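Local coordinates for protein VP5 (PDB 6QGI) that probably drives fusion of the viral envelope with the host cell membrane, as an envelope protein of a haloarchaeal pleomorphic virus, at residues 351-359 with 370-380; 384-392 with 407-415. One frame throughout, in Å; residues are numbered along the deposited sequence.

Interaction 1: 351-359 with 370-380; sequences LVEGDWTAY and LTSEPYSGTAV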
loop_
_atom_site.group_PDB
_atom_site.type_symbol
_atom_site.label_atom_id
_atom_site.label_comp_id
_atom_site.label_asym_id
_atom_site.label_seq_id
_atom_site.Cartn_x
_atom_site.Cartn_y
_atom_site.Cartn_z
ATOM N N LEU A 351 11.115 -0.167 16.945
ATOM C CA LEU A 351 12.528 -0.535 16.997
ATOM C C LEU A 351 13.384 0.213 15.944
ATOM O O LEU A 351 14.579 -0.086 15.823
ATOM C CB LEU A 351 12.699 -2.062 16.861
ATOM C CG LEU A 351 12.111 -2.923 17.996
ATOM C CD1 LEU A 351 12.104 -4.388 17.625
ATOM C CD2 LEU A 351 12.852 -2.717 19.314
ATOM N N VAL A 352 12.804 1.220 15.241
ATOM C CA VAL A 352 13.536 2.024 14.253
ATOM C C VAL A 352 14.633 2.858 14.968
ATOM O O VAL A 352 14.370 3.522 15.977
ATOM C CB VAL A 352 12.608 2.902 13.355
ATOM C CG1 VAL A 352 11.983 4.074 14.121
ATOM C CG2 VAL A 352 13.342 3.395 12.108
ATOM N N GLU A 353 15.866 2.756 14.462
ATOM C CA GLU A 353 17.045 3.467 14.965
ATOM C C GLU A 353 17.775 4.133 13.803
ATOM O O GLU A 353 17.428 3.892 12.645
ATOM C CB GLU A 353 17.987 2.497 15.696
ATOM C CG GLU A 353 17.786 2.424 17.194
ATOM C CD GLU A 353 18.896 1.670 17.897
ATOM O OE1 GLU A 353 18.932 0.422 17.793
ATOM O OE2 GLU A 353 19.740 2.330 18.546
ATOM N N GLY A 354 18.787 4.938 14.105
ATOM C CA GLY A 354 19.575 5.583 13.066
ATOM C C GLY A 354 20.294 6.830 13.509
ATOM O O GLY A 354 19.735 7.644 14.247
ATOM N N ASP A 355 21.538 6.990 13.042
ATOM C CA ASP A 355 22.355 8.154 13.353
ATOM C C ASP A 355 21.783 9.389 12.659
ATOM O O ASP A 355 21.408 9.331 11.482
ATOM C CB ASP A 355 23.821 7.919 12.951
ATOM C CG ASP A 355 24.789 8.936 13.524
ATOM O OD1 ASP A 355 24.908 9.010 14.771
ATOM O OD2 ASP A 355 25.442 9.648 12.728
ATOM N N TRP A 356 21.657 10.483 13.421
ATOM C CA TRP A 356 21.162 11.765 12.933
ATOM C C TRP A 356 22.357 12.694 12.705
ATOM O O TRP A 356 23.177 12.885 13.605
ATOM C CB TRP A 356 20.142 12.370 13.907
ATOM C CG TRP A 356 19.402 13.541 13.338
ATOM C CD1 TRP A 356 19.730 14.857 13.469
ATOM C CD2 TRP A 356 18.221 13.500 12.523
ATOM N NE1 TRP A 356 18.823 15.642 12.795
ATOM C CE2 TRP A 356 17.880 14.835 12.212
ATOM C CE3 TRP A 356 17.408 12.463 12.033
ATOM C CZ2 TRP A 356 16.762 15.162 11.433
ATOM C CZ3 TRP A 356 16.297 12.788 11.267
ATOM C CH2 TRP A 356 15.986 14.123 10.970
ATOM N N THR A 357 22.486 13.210 11.476
ATOM C CA THR A 357 23.590 14.082 11.055
ATOM C C THR A 357 23.040 15.449 10.602
ATOM O O THR A 357 23.806 16.403 10.448
ATOM C CB THR A 357 24.407 13.362 9.953
ATOM O OG1 THR A 357 25.026 12.213 10.530
ATOM C CG2 THR A 357 25.488 14.233 9.328
ATOM N N ALA A 358 21.715 15.553 10.429
ATOM C CA ALA A 358 21.069 16.778 9.987
ATOM C C ALA A 358 20.842 17.744 11.160
ATOM O O ALA A 358 19.704 18.059 11.508
ATOM C CB ALA A 358 19.760 16.441 9.290
ATOM N N TYR A 359 21.942 18.231 11.757
ATOM C CA TYR A 359 21.894 19.156 12.884
ATOM C C TYR A 359 23.017 20.187 12.813
ATOM O O TYR A 359 24.063 19.919 12.217
ATOM C CB TYR A 359 21.962 18.395 14.224
ATOM C CG TYR A 359 23.289 17.709 14.491
ATOM C CD1 TYR A 359 24.314 18.369 15.165
ATOM C CD2 TYR A 359 23.506 16.391 14.108
ATOM C CE1 TYR A 359 25.544 17.753 15.391
ATOM C CE2 TYR A 359 24.723 15.753 14.359
ATOM C CZ TYR A 359 25.733 16.433 15.021
ATOM O OH TYR A 359 26.929 15.813 15.278
ATOM N N LEU A 370 18.043 21.729 13.882
ATOM C CA LEU A 370 18.066 20.595 12.949
ATOM C C LEU A 370 17.922 21.111 11.524
ATOM O O LEU A 370 17.106 22.003 11.279
ATOM C CB LEU A 370 16.957 19.564 13.250
ATOM C CG LEU A 370 16.919 18.881 14.624
ATOM C CD1 LEU A 370 15.800 17.860 14.675
ATOM C CD2 LEU A 370 18.243 18.210 14.978
ATOM N N THR A 371 18.705 20.558 10.589
ATOM C CA THR A 371 18.685 20.999 9.192
ATOM C C THR A 371 17.737 20.131 8.323
ATOM O O THR A 371 17.540 20.443 7.145
ATOM C CB THR A 371 20.108 21.072 8.630
ATOM O OG1 THR A 371 20.789 19.852 8.905
ATOM C CG2 THR A 371 20.901 22.242 9.204
ATOM N N SER A 372 17.120 19.086 8.917
ATOM C CA SER A 372 16.128 18.232 8.257
ATOM C C SER A 372 14.981 17.914 9.208
ATOM O O SER A 372 15.186 17.819 10.418
ATOM C CB SER A 372 16.746 16.943 7.724
ATOM O OG SER A 372 17.658 17.192 6.666
ATOM N N GLU A 373 13.771 17.759 8.643
ATOM C CA GLU A 373 12.523 17.467 9.346
ATOM C C GLU A 373 12.615 16.148 10.130
ATOM O O GLU A 373 12.939 15.120 9.533
ATOM C CB GLU A 373 11.365 17.400 8.335
ATOM C CG GLU A 373 9.993 17.692 8.922
ATOM C CD GLU A 373 8.938 18.163 7.935
ATOM O OE1 GLU A 373 9.113 17.959 6.711
ATOM O OE2 GLU A 373 7.927 18.741 8.393
ATOM N N PRO A 374 12.346 16.150 11.461
ATOM C CA PRO A 374 12.387 14.879 12.210
ATOM C C PRO A 374 11.231 13.963 11.790
ATOM O O PRO A 374 10.200 14.441 11.310
ATOM C CB PRO A 374 12.291 15.316 13.673
ATOM C CG PRO A 374 11.605 16.632 13.636
ATOM C CD PRO A 374 11.943 17.281 12.325
ATOM N N TYR A 375 11.420 12.651 11.930
ATOM C CA TYR A 375 10.428 11.669 11.495
ATOM C C TYR A 375 9.294 11.508 12.495
ATOM O O TYR A 375 9.504 11.684 13.693
ATOM C CB TYR A 375 11.097 10.313 11.216
ATOM C CG TYR A 375 12.305 10.401 10.308
ATOM C CD1 TYR A 375 12.251 11.098 9.103
ATOM C CD2 TYR A 375 13.493 9.752 10.633
ATOM C CE1 TYR A 375 13.361 11.183 8.266
ATOM C CE2 TYR A 375 14.604 9.812 9.792
ATOM C CZ TYR A 375 14.534 10.533 8.611
ATOM O OH TYR A 375 15.623 10.600 7.780
ATOM N N SER A 376 8.086 11.168 11.994
ATOM C CA SER A 376 6.888 10.962 12.815
ATOM C C SER A 376 7.039 9.738 13.703
ATOM O O SER A 376 7.604 8.724 13.286
ATOM C CB SER A 376 5.644 10.833 11.941
ATOM O OG SER A 376 5.746 9.747 11.034
ATOM N N GLY A 377 6.566 9.870 14.935
ATOM C CA GLY A 377 6.631 8.820 15.943
ATOM C C GLY A 377 8.027 8.549 16.470
ATOM O O GLY A 377 8.233 7.548 17.161
ATOM N N THR A 378 9.000 9.430 16.139
ATOM C CA THR A 378 10.391 9.316 16.586
ATOM C C THR A 378 10.793 10.558 17.404
ATOM O O THR A 378 10.020 11.514 17.515
ATOM C CB THR A 378 11.376 9.065 15.410
ATOM O OG1 THR A 378 11.535 10.241 14.620
ATOM C CG2 THR A 378 10.999 7.876 14.545
ATOM N N ALA A 379 11.993 10.513 17.998
ATOM C CA ALA A 379 12.598 11.575 18.799
ATOM C C ALA A 379 14.082 11.673 18.488
ATOM O O ALA A 379 14.741 10.643 18.343
ATOM C CB ALA A 379 12.388 11.308 20.282
ATOM N N VAL A 380 14.606 12.898 18.365
ATOM C CA VAL A 380 16.032 13.099 18.093
ATOM C C VAL A 380 16.739 13.216 19.451
ATOM O O VAL A 380 16.415 14.098 20.246
ATOM C CB VAL A 380 16.328 14.290 17.135
ATOM C CG1 VAL A 380 17.823 14.402 16.834
ATOM C CG2 VAL A 380 15.534 14.166 15.834
#

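Interaction 2: 384-392 with 407-415; sequences TAANETVAV and HDVSPELET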
loop_
_atom_site.group_PDB
_atom_site.type_symbol
_atom_site.label_atom_id
_atom_site.label_comp_id
_atom_site.label_asym_id
_atom_site.label_seq_id
_atom_site.Cartn_x
_atom_site.Cartn_y
_atom_site.Cartn_z
ATOM N N THR A 384 25.451 16.251 23.746
ATOM C CA THR A 384 26.195 17.503 23.866
ATOM C C THR A 384 27.687 17.222 24.158
ATOM O O THR A 384 28.029 16.117 24.592
ATOM C CB THR A 384 25.554 18.388 24.954
ATOM O OG1 THR A 384 25.618 17.704 26.198
ATOM C CG2 THR A 384 24.097 18.750 24.656
ATOM N N ALA A 385 28.563 18.236 23.922
ATOM C CA ALA A 385 30.015 18.190 24.155
ATOM C C ALA A 385 30.356 17.916 25.627
ATOM O O ALA A 385 31.372 17.275 25.899
ATOM C CB ALA A 385 30.659 19.495 23.713
ATOM N N ALA A 386 29.488 18.365 26.562
ATOM C CA ALA A 386 29.625 18.162 28.007
ATOM C C ALA A 386 28.979 16.826 28.465
ATOM O O ALA A 386 28.642 16.664 29.643
ATOM C CB ALA A 386 29.006 19.337 28.753
ATOM N N ASN A 387 28.844 15.869 27.517
ATOM C CA ASN A 387 28.291 14.515 27.651
ATOM C C ASN A 387 26.858 14.510 28.247
ATOM O O ASN A 387 26.497 13.616 29.020
ATOM C CB ASN A 387 29.249 13.591 28.427
ATOM C CG ASN A 387 30.428 13.129 27.592
ATOM O OD1 ASN A 387 30.420 13.173 26.354
ATOM N ND2 ASN A 387 31.472 12.662 28.248
ATOM N N GLU A 388 26.030 15.475 27.815
ATOM C CA GLU A 388 24.630 15.566 28.232
ATOM C C GLU A 388 23.760 15.027 27.095
ATOM O O GLU A 388 23.895 15.466 25.949
ATOM C CB GLU A 388 24.231 17.007 28.614
ATOM C CG GLU A 388 25.030 17.627 29.752
ATOM C CD GLU A 388 24.773 19.100 30.023
ATOM O OE1 GLU A 388 24.284 19.805 29.110
ATOM O OE2 GLU A 388 25.082 19.556 31.146
ATOM N N THR A 389 22.906 14.043 27.408
ATOM C CA THR A 389 22.024 13.397 26.439
ATOM C C THR A 389 20.580 13.843 26.672
ATOM O O THR A 389 20.076 13.732 27.795
ATOM C CB THR A 389 22.185 11.874 26.522
ATOM O OG1 THR A 389 23.559 11.539 26.301
ATOM C CG2 THR A 389 21.295 11.132 25.529
ATOM N N VAL A 390 19.931 14.370 25.613
ATOM C CA VAL A 390 18.542 14.841 25.666
ATOM C C VAL A 390 17.784 14.404 24.392
ATOM O O VAL A 390 18.265 14.620 23.278
ATOM C CB VAL A 390 18.429 16.381 25.891
ATOM C CG1 VAL A 390 16.968 16.828 25.929
ATOM C CG2 VAL A 390 19.150 16.827 27.163
ATOM N N ALA A 391 16.592 13.802 24.578
ATOM C CA ALA A 391 15.706 13.356 23.504
ATOM C C ALA A 391 14.513 14.310 23.374
ATOM O O ALA A 391 13.895 14.665 24.382
ATOM C CB ALA A 391 15.227 11.936 23.771
ATOM N N VAL A 392 14.224 14.758 22.142
ATOM C CA VAL A 392 13.124 15.682 21.842
ATOM C C VAL A 392 12.225 15.042 20.778
ATOM O O VAL A 392 12.716 14.677 19.709
ATOM C CB VAL A 392 13.625 17.090 21.399
ATOM C CG1 VAL A 392 12.458 18.033 21.107
ATOM C CG2 VAL A 392 14.565 17.703 22.434
ATOM N N HIS A 407 14.400 23.857 18.988
ATOM C CA HIS A 407 13.767 23.507 20.254
ATOM C C HIS A 407 14.642 23.987 21.404
ATOM O O HIS A 407 15.843 23.702 21.426
ATOM C CB HIS A 407 13.485 21.996 20.368
ATOM C CG HIS A 407 12.882 21.606 21.684
ATOM N ND1 HIS A 407 11.562 21.890 21.985
ATOM C CD2 HIS A 407 13.453 21.005 22.751
ATOM C CE1 HIS A 407 11.369 21.434 23.212
ATOM N NE2 HIS A 407 12.476 20.883 23.709
ATOM N N ASP A 408 14.039 24.716 22.358
ATOM C CA ASP A 408 14.750 25.226 23.526
ATOM C C ASP A 408 14.982 24.075 24.510
ATOM O O ASP A 408 14.048 23.621 25.176
ATOM C CB ASP A 408 13.980 26.398 24.173
ATOM C CG ASP A 408 14.741 27.164 25.243
ATOM O OD1 ASP A 408 15.992 27.164 25.202
ATOM O OD2 ASP A 408 14.083 27.786 26.104
ATOM N N VAL A 409 16.227 23.584 24.559
ATOM C CA VAL A 409 16.637 22.465 25.407
ATOM C C VAL A 409 17.295 22.992 26.710
ATOM O O VAL A 409 17.812 22.200 27.502
ATOM C CB VAL A 409 17.578 21.489 24.626
ATOM C CG1 VAL A 409 17.875 20.230 25.431
ATOM C CG2 VAL A 409 16.992 21.107 23.270
ATOM N N SER A 410 17.234 24.317 26.955
ATOM C CA SER A 410 17.832 24.935 28.142
ATOM C C SER A 410 17.239 24.400 29.476
ATOM O O SER A 410 18.044 24.188 30.395
ATOM C CB SER A 410 17.724 26.454 28.081
ATOM O OG SER A 410 16.384 26.913 28.057
ATOM N N PRO A 411 15.903 24.115 29.614
ATOM C CA PRO A 411 15.404 23.594 30.899
ATOM C C PRO A 411 15.991 22.235 31.270
ATOM O O PRO A 411 16.250 21.997 32.449
ATOM C CB PRO A 411 13.893 23.490 30.676
ATOM C CG PRO A 411 13.609 24.449 29.551
ATOM C CD PRO A 411 14.781 24.279 28.662
ATOM N N GLU A 412 16.204 21.354 30.274
ATOM C CA GLU A 412 16.746 20.008 30.479
ATOM C C GLU A 412 18.287 19.996 30.546
ATOM O O GLU A 412 18.871 18.992 30.973
ATOM C CB GLU A 412 16.257 19.043 29.384
ATOM C CG GLU A 412 14.771 18.726 29.469
ATOM C CD GLU A 412 14.184 17.972 28.291
ATOM O OE1 GLU A 412 14.253 18.490 27.152
ATOM O OE2 GLU A 412 13.629 16.871 28.511
ATOM N N LEU A 413 18.940 21.101 30.144
ATOM C CA LEU A 413 20.400 21.208 30.153
ATOM C C LEU A 413 20.941 22.041 31.320
ATOM O O LEU A 413 20.240 22.891 31.877
ATOM C CB LEU A 413 20.920 21.807 28.835
ATOM C CG LEU A 413 20.836 20.953 27.565
ATOM C CD1 LEU A 413 21.236 21.757 26.350
ATOM C CD2 LEU A 413 21.688 19.697 27.655
ATOM N N GLU A 414 22.216 21.790 31.662
ATOM C CA GLU A 414 22.987 22.482 32.701
ATOM C C GLU A 414 23.983 23.436 32.036
ATOM O O GLU A 414 24.332 24.473 32.605
ATOM C CB GLU A 414 23.712 21.468 33.602
ATOM C CG GLU A 414 22.867 20.869 34.718
ATOM C CD GLU A 414 21.541 20.218 34.361
ATOM O OE1 GLU A 414 21.533 19.308 33.502
ATOM O OE2 GLU A 414 20.509 20.616 34.949
ATOM N N THR A 415 24.436 23.063 30.822
ATOM C CA THR A 415 25.335 23.839 29.968
ATOM C C THR A 415 24.557 24.101 28.672
ATOM O O THR A 415 24.586 23.289 27.743
ATOM C CB THR A 415 26.697 23.124 29.771
ATOM O OG1 THR A 415 26.480 21.830 29.211
ATOM C CG2 THR A 415 27.497 23.004 31.064
#

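Interaction 1: 351-359 with 370-380
Trp356 drives its indole into a curved wall built by residues 370-380, and most of the tight packing gathers round this one ring. With CG anti to the backbone N (chi1 -169°), the ring is carried across to the other segment. CG1 of Val380 lies over the five-membered ring, 4.1 Å from its centroid, in a CH-pi contact, while the methyl of Ala358 rests on the opposite face, offset toward the rim. At the edge, CZ2 of Trp356 comes 3.3 Å from the carbonyl O of Ser372, and the O of Glu373 also faces the ring edge. CZ3 points at the face of Tyr375, an edge-to-face pair with planes at 75°.

The Val352 end is thin: its CG1 meets Thr378 CG2 at 4.0 Å, a single methyl contact. The Ala358 end is close but solvent-facing. Ala358 centres an inverse gamma turn, a single beta bridge joins Tyr359 to Leu370, and exposed Thr371 donates its N to Ala358 O at 2.8 Å, from above the carbonyl plane. The same oxygen accepts a weak bond from Trp356 NE1, 2.9 Å away.

The chemistry is thus complementary: the indole faces meet aliphatic carbon, its relatively positive CH edge meets carbonyl oxygens, and its N-H turns to a carbonyl that also ties the two segments together.

Interaction 2: 384-392 with 407-415
Val392 sets two methyls against the imidazole of His407 at one end of this contact. CG1 lies over one face of the ring, 3.7 Å from its centroid, in a CH-pi contact, and CG2 approaches CD2. The ring is further steadied by a weak hydrogen bond between its ND1 and the carbonyl O of Asn396, the glycosylated asparagine.

Two residues back along the strand, Val390 slides past Val409 in the opposite direction, with their CG1 atoms 3.6 Å apart. Its CG2 turns instead to Leu413 CD2, at 3.9 Å, and its CG1 also meets the carboxylate oxygen OE1 of Glu412. Leu413 CD2 reaches on to Thr384 CG2, the two side chains meeting tip to tip.

Glu388 continues the row. Its CB lies 3.8 Å from Leu413 CD2; CG, anti to the carbonyl carbon (chi1 -59°), then leads an extended chain past that leucine toward Glu414 and Thr415. CD is near the hydroxyl of Thr415. OE1 accepts a weak hydrogen bond from Thr415 OG1 at 3.0 Å and lies beside Leu413 CD2, whereas OE2 touches Glu414 CB at 3.4 Å. The carboxylates of Glu388 and Glu414 are also close, OE2 to OE1 4.3 Å, and this like-charge proximity may raise the proton affinity of one of them.

The valines and Leu413 form an apolar middle, edged by Glu412, and the Glu388 end is polar and more exposed. The arrangement is that of a beta-hairpin, turning through a type I turn at Thr384-Asn387, whose second strand is covered by the end of strand 405-408 and the loop after it, through side chains and without backbone hydrogen bonds between the two segments.

Followed from the N terminus, segment 351-359 takes up the end of strand 343-355 and the turn after it, and interaction 1 closes a ten-residue loop that contains strand 362-363 and most of strand 367-370. The chain then forms the hairpin of strands 378-384 and 389-393, after which interaction 2 closes a second loop, the one bearing the glycan on Asn396. The two contacts follow in series, neither nesting nor crossing. They are joined nevertheless: Val380 N and Val392 O, 2.9 Å apart, form a probable hydrogen bond between the hairpin strands. The ends of strands 367-370 and 405-408, one in each contact, belong to neighbouring strands of the small three-stranded sheet, so both interactions tie that sheet to the larger beta structure.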